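Side-chain contacts in enoyl-CoA hydratase (Mycobacterium thermoresistibile, PDB 3T3W), which probably catalyses the reversible hydration of enoyl-CoA thioesters in lipid metabolism, as a hexameric member of the crotonase-like family: residues L141-E146 against D204-E209; P119-V124 against A208-L213. One frame throughout, in Å; residues are numbered along the deposited sequence.

Contact 1 (L141-E146 against D204-E209); sequences LIIAAE and DRLDAE
L206, in the first turn of helix 206-217, reaches the backbone and side chains of I143 and A145 on strand 141-145. Its CG stands anti to the backbone N (chi1 176°), which carries the two methyl groups off the helix toward the strand. CD1 does most of the touching: it lies 3.7 Å from CG2 of I143 and, at the same distance of 3.7 Å, meets the carbonyl O of I143. It also packs against the next peptide, 4.0 Å from N of A145. The other branch, CD2, goes to A145, whose CB is 4.2 Å away. I143 meets the leucine with its CG2 branch, while CG1 lies anti to its carbonyl carbon (chi1 -53°) and sends CD1 toward L213 further along the helix. The I143 and L206 side chains lie alongside each other, running in opposite senses.

The backbone N of E209 bonds to O of R205, and the two side chains pair as well. OE2 of E209 lies in the guanidinium plane of R205, its anti lone pair turned to NE at 2.9 Å, and NH2 adds a longer, more bent bond to the same oxygen. V201 of strand 199-201 touches I143, L206 and E209. No hydrogen bond joins the two segments, so the helix start is held to the strand by dispersion and by burial of apolar surface, while the R205-E209 charges pair with each other rather than with the strand.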
loop_
_atom_site.group_PDB
_atom_site.type_symbol
_atom_site.label_atom_id
_atom_site.label_comp_id
_atom_site.label_asym_id
_atom_site.label_seq_id
_atom_site.Cartn_x
_atom_site.Cartn_y
_atom_site.Cartn_z
ATOM N N LEU F 141 18.327 7.095 -15.609
ATOM C CA LEU F 141 18.542 8.512 -15.837
ATOM C C LEU F 141 18.161 8.849 -17.274
ATOM O O LEU F 141 18.297 8.002 -18.193
ATOM C CB LEU F 141 20.009 8.867 -15.634
ATOM C CG LEU F 141 20.702 8.323 -14.374
ATOM C CD1 LEU F 141 22.174 8.810 -14.309
ATOM C CD2 LEU F 141 19.976 8.760 -13.097
ATOM N N ILE F 142 17.639 10.059 -17.454
ATOM C CA ILE F 142 17.357 10.595 -18.805
ATOM C C ILE F 142 18.081 11.927 -19.029
ATOM O O ILE F 142 17.959 12.875 -18.224
ATOM C CB ILE F 142 15.859 10.736 -19.093
ATOM C CG1 ILE F 142 15.113 9.386 -18.926
ATOM C CG2 ILE F 142 15.667 11.311 -20.520
ATOM C CD1 ILE F 142 13.583 9.478 -19.020
ATOM N N ILE F 143 18.863 11.985 -20.117
ATOM C CA ILE F 143 19.494 13.231 -20.570
ATOM C C ILE F 143 18.754 13.613 -21.857
ATOM O O ILE F 143 18.617 12.782 -22.752
ATOM C CB ILE F 143 21.012 13.016 -20.827
ATOM C CG1 ILE F 143 21.729 12.376 -19.586
ATOM C CG2 ILE F 143 21.723 14.338 -21.256
ATOM C CD1 ILE F 143 21.635 13.142 -18.286
ATOM N N ALA F 144 18.236 14.836 -21.935
ATOM C CA ALA F 144 17.472 15.286 -23.083
ATOM C C ALA F 144 18.174 16.442 -23.782
ATOM O O ALA F 144 18.689 17.375 -23.146
ATOM C CB ALA F 144 16.062 15.717 -22.691
ATOM N N ALA F 145 18.157 16.383 -25.103
ATOM C CA ALA F 145 18.495 17.561 -25.887
ATOM C C ALA F 145 17.517 18.707 -25.646
ATOM O O ALA F 145 16.326 18.486 -25.397
ATOM C CB ALA F 145 18.519 17.189 -27.392
ATOM N N GLU F 146 17.996 19.945 -25.807
ATOM C CA GLU F 146 17.174 21.157 -25.612
ATOM C C GLU F 146 15.942 21.130 -26.520
ATOM O O GLU F 146 14.910 21.642 -26.142
ATOM C CB GLU F 146 18.015 22.487 -25.830
ATOM N N ASP F 204 23.761 19.148 -30.024
ATOM C CA ASP F 204 25.023 18.690 -30.579
ATOM C C ASP F 204 26.027 18.119 -29.566
ATOM O O ASP F 204 27.057 17.616 -29.979
ATOM C CB ASP F 204 25.652 19.774 -31.464
ATOM C CG ASP F 204 26.186 20.943 -30.707
ATOM O OD1 ASP F 204 26.257 20.968 -29.455
ATOM O OD2 ASP F 204 26.588 21.904 -31.417
ATOM N N ARG F 205 25.727 18.205 -28.265
ATOM C CA ARG F 205 26.535 17.615 -27.211
ATOM C C ARG F 205 25.867 16.456 -26.507
ATOM O O ARG F 205 26.450 15.916 -25.570
ATOM C CB ARG F 205 26.831 18.626 -26.092
ATOM C CG ARG F 205 27.833 19.650 -26.405
ATOM C CD ARG F 205 28.676 19.971 -25.179
ATOM N NE ARG F 205 27.896 20.459 -24.042
ATOM C CZ ARG F 205 27.559 21.731 -23.852
ATOM N NH1 ARG F 205 27.812 22.666 -24.757
ATOM N NH2 ARG F 205 26.915 22.079 -22.757
ATOM N N LEU F 206 24.656 16.076 -26.936
ATOM C CA LEU F 206 23.904 15.038 -26.221
ATOM C C LEU F 206 24.699 13.726 -26.046
ATOM O O LEU F 206 24.778 13.189 -24.945
ATOM C CB LEU F 206 22.598 14.794 -26.963
ATOM C CG LEU F 206 21.747 13.670 -26.379
ATOM C CD1 LEU F 206 21.371 13.965 -24.924
ATOM C CD2 LEU F 206 20.503 13.450 -27.257
ATOM N N ASP F 207 25.274 13.204 -27.131
ATOM C CA ASP F 207 26.043 11.974 -27.067
ATOM C C ASP F 207 27.281 12.082 -26.159
ATOM O O ASP F 207 27.525 11.191 -25.329
ATOM C CB ASP F 207 26.449 11.484 -28.459
ATOM C CG ASP F 207 25.317 10.802 -29.193
ATOM O OD1 ASP F 207 24.425 10.194 -28.526
ATOM O OD2 ASP F 207 25.356 10.832 -30.458
ATOM N N ALA F 208 28.017 13.182 -26.276
ATOM C CA ALA F 208 29.234 13.376 -25.454
ATOM C C ALA F 208 28.893 13.502 -24.000
ATOM O O ALA F 208 29.553 12.900 -23.168
ATOM C CB ALA F 208 30.091 14.602 -25.913
ATOM N N GLU F 209 27.879 14.306 -23.662
ATOM C CA GLU F 209 27.480 14.462 -22.256
ATOM C C GLU F 209 27.025 13.157 -21.659
ATOM O O GLU F 209 27.349 12.860 -20.512
ATOM C CB GLU F 209 26.328 15.448 -22.098
ATOM C CG GLU F 209 26.625 16.875 -22.526
ATOM C CD GLU F 209 26.868 17.837 -21.382
ATOM O OE1 GLU F 209 26.784 17.439 -20.204
ATOM O OE2 GLU F 209 27.174 19.013 -21.686
#

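Contact 2 (P119-V124 against A208-L213); sequences PSIAAV and AETRAL
I121 and A123, two residues apart on strand 120-124, both direct their CB toward helix 206-217 and meet T210 and L213 there. The apolar contacts centre on I121, which divides its branches between the two helix residues. CG2 lies 3.8 Å from CG2 of T210, where the isoleucine and threonine branches pass side by side, one going outward from the sheet and the other inward from the helix. The longer branch is extended (chi2 169°) and brings CD1 to L213, 3.9 Å from CG and 4.0 Å from CD2, and here the chains meet at a slant. The isobutyl group of L213 points down onto the sheet.

The polar atom at the interface is OG1 of T210. It rests 3.6 Å from CB of A123, a van der Waals contact, while its hydrogen bond goes back to the carbonyl O of L206 one turn earlier. With chi1 at -58°, OG1 sits beside the threonine's own backbone N and CG2 is turned to the strand, where it also approaches CB of A123 at 4.2 Å. The buried hydroxyl is thus satisfied within the helix, and the strand can offer it a plain methyl.

Helix and strand run nearly antiparallel, at 173°, with their axes 9.1 Å apart. An amphipathic helix laid along a central parallel strand in this way is a helix covering a parallel sheet, as in the crotonase fold with its spiral of beta-beta-alpha units.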
loop_
_atom_site.group_PDB
_atom_site.type_symbol
_atom_site.label_atom_id
_atom_site.label_comp_id
_atom_site.label_asym_id
_atom_site.label_seq_id
_atom_site.Cartn_x
_atom_site.Cartn_y
_atom_site.Cartn_z
ATOM N N PRO F 119 23.281 0.444 -13.876
ATOM C CA PRO F 119 22.766 1.750 -14.237
ATOM C C PRO F 119 22.525 1.884 -15.723
ATOM O O PRO F 119 23.323 1.361 -16.507
ATOM C CB PRO F 119 23.871 2.706 -13.801
ATOM C CG PRO F 119 24.520 1.990 -12.650
ATOM C CD PRO F 119 24.520 0.543 -13.106
ATOM N N SER F 120 21.438 2.564 -16.091
ATOM C CA SER F 120 21.121 2.842 -17.488
ATOM C C SER F 120 20.751 4.295 -17.677
ATOM O O SER F 120 20.130 4.940 -16.814
ATOM C CB SER F 120 19.994 1.958 -17.990
ATOM O OG SER F 120 18.807 2.147 -17.192
ATOM N N ILE F 121 21.122 4.809 -18.832
ATOM C CA ILE F 121 20.905 6.204 -19.154
ATOM C C ILE F 121 20.311 6.299 -20.548
ATOM O O ILE F 121 20.873 5.735 -21.493
ATOM C CB ILE F 121 22.248 6.991 -19.157
ATOM C CG1 ILE F 121 23.029 6.803 -17.845
ATOM C CG2 ILE F 121 21.979 8.467 -19.440
ATOM C CD1 ILE F 121 24.490 7.312 -17.853
ATOM N N ALA F 122 19.173 6.977 -20.696
ATOM C CA ALA F 122 18.622 7.296 -22.025
ATOM C C ALA F 122 19.061 8.690 -22.474
ATOM O O ALA F 122 18.992 9.640 -21.678
ATOM C CB ALA F 122 17.084 7.216 -22.015
ATOM N N ALA F 123 19.466 8.808 -23.735
ATOM C CA ALA F 123 19.774 10.067 -24.416
ATOM C C ALA F 123 18.649 10.347 -25.397
ATOM O O ALA F 123 18.481 9.601 -26.378
ATOM C CB ALA F 123 21.104 9.951 -25.165
ATOM N N VAL F 124 17.854 11.372 -25.112
ATOM C CA VAL F 124 16.643 11.631 -25.880
ATOM C C VAL F 124 16.739 12.934 -26.662
ATOM O O VAL F 124 16.844 14.006 -26.104
ATOM C CB VAL F 124 15.369 11.639 -25.001
ATOM C CG1 VAL F 124 14.112 11.918 -25.853
ATOM C CG2 VAL F 124 15.254 10.332 -24.235
ATOM N N ALA F 208 28.017 13.182 -26.276
ATOM C CA ALA F 208 29.234 13.376 -25.454
ATOM C C ALA F 208 28.893 13.502 -24.000
ATOM O O ALA F 208 29.553 12.900 -23.168
ATOM C CB ALA F 208 30.091 14.602 -25.913
ATOM N N GLU F 209 27.879 14.306 -23.662
ATOM C CA GLU F 209 27.480 14.462 -22.256
ATOM C C GLU F 209 27.025 13.157 -21.659
ATOM O O GLU F 209 27.349 12.860 -20.512
ATOM C CB GLU F 209 26.328 15.448 -22.098
ATOM C CG GLU F 209 26.625 16.875 -22.526
ATOM C CD GLU F 209 26.868 17.837 -21.382
ATOM O OE1 GLU F 209 26.784 17.439 -20.204
ATOM O OE2 GLU F 209 27.174 19.013 -21.686
ATOM N N THR F 210 26.236 12.378 -22.418
ATOM C CA THR F 210 25.762 11.093 -21.946
ATOM C C THR F 210 26.901 10.113 -21.700
ATOM O O THR F 210 26.929 9.434 -20.670
ATOM C CB THR F 210 24.715 10.499 -22.931
ATOM O OG1 THR F 210 23.645 11.433 -23.044
ATOM C CG2 THR F 210 24.138 9.183 -22.431
ATOM N N ARG F 211 27.828 10.022 -22.637
ATOM C CA ARG F 211 28.923 9.103 -22.477
ATOM C C ARG F 211 29.829 9.528 -21.309
ATOM O O ARG F 211 30.362 8.694 -20.577
ATOM C CB ARG F 211 29.724 8.941 -23.745
ATOM C CG ARG F 211 30.693 7.774 -23.593
ATOM C CD ARG F 211 31.279 7.327 -24.904
ATOM N NE ARG F 211 32.202 6.228 -24.685
ATOM C CZ ARG F 211 31.878 4.938 -24.709
ATOM N NH1 ARG F 211 30.640 4.558 -24.936
ATOM N NH2 ARG F 211 32.838 4.030 -24.545
ATOM N N ALA F 212 29.990 10.830 -21.115
ATOM C CA ALA F 212 30.839 11.315 -20.018
ATOM C C ALA F 212 30.236 10.917 -18.663
ATOM O O ALA F 212 30.941 10.477 -17.744
ATOM C CB ALA F 212 31.026 12.840 -20.100
ATOM N N LEU F 213 28.920 11.076 -18.545
ATOM C CA LEU F 213 28.209 10.665 -17.355
ATOM C C LEU F 213 28.307 9.141 -17.146
ATOM O O LEU F 213 28.588 8.678 -16.045
ATOM C CB LEU F 213 26.754 11.138 -17.429
ATOM C CG LEU F 213 25.806 10.670 -16.315
ATOM C CD1 LEU F 213 26.317 11.195 -14.976
ATOM C CD2 LEU F 213 24.361 11.103 -16.605
#

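Overall arrangement
The centres of contacts 1 and 2 lie about 7 Å apart on one face of the six-stranded sheet, where strands 120-124 and 141-145 are parallel neighbours joined by backbone hydrogen bonds between A122 and both L141 and I143. Along the chain the two strands come first, 120-124 before 141-145, and helix 206-217 follows after strand 199-201 to cover both. Its first turn supplies contact 1 and the next turns contact 2, and A208 and E209 belong to both helix segments. I143 of contact 1 also packs on T210 of contact 2. Residues of both contacts' segments touch a second subunit, so this helix-on-sheet layer adjoins an interface of the six-chain assembly.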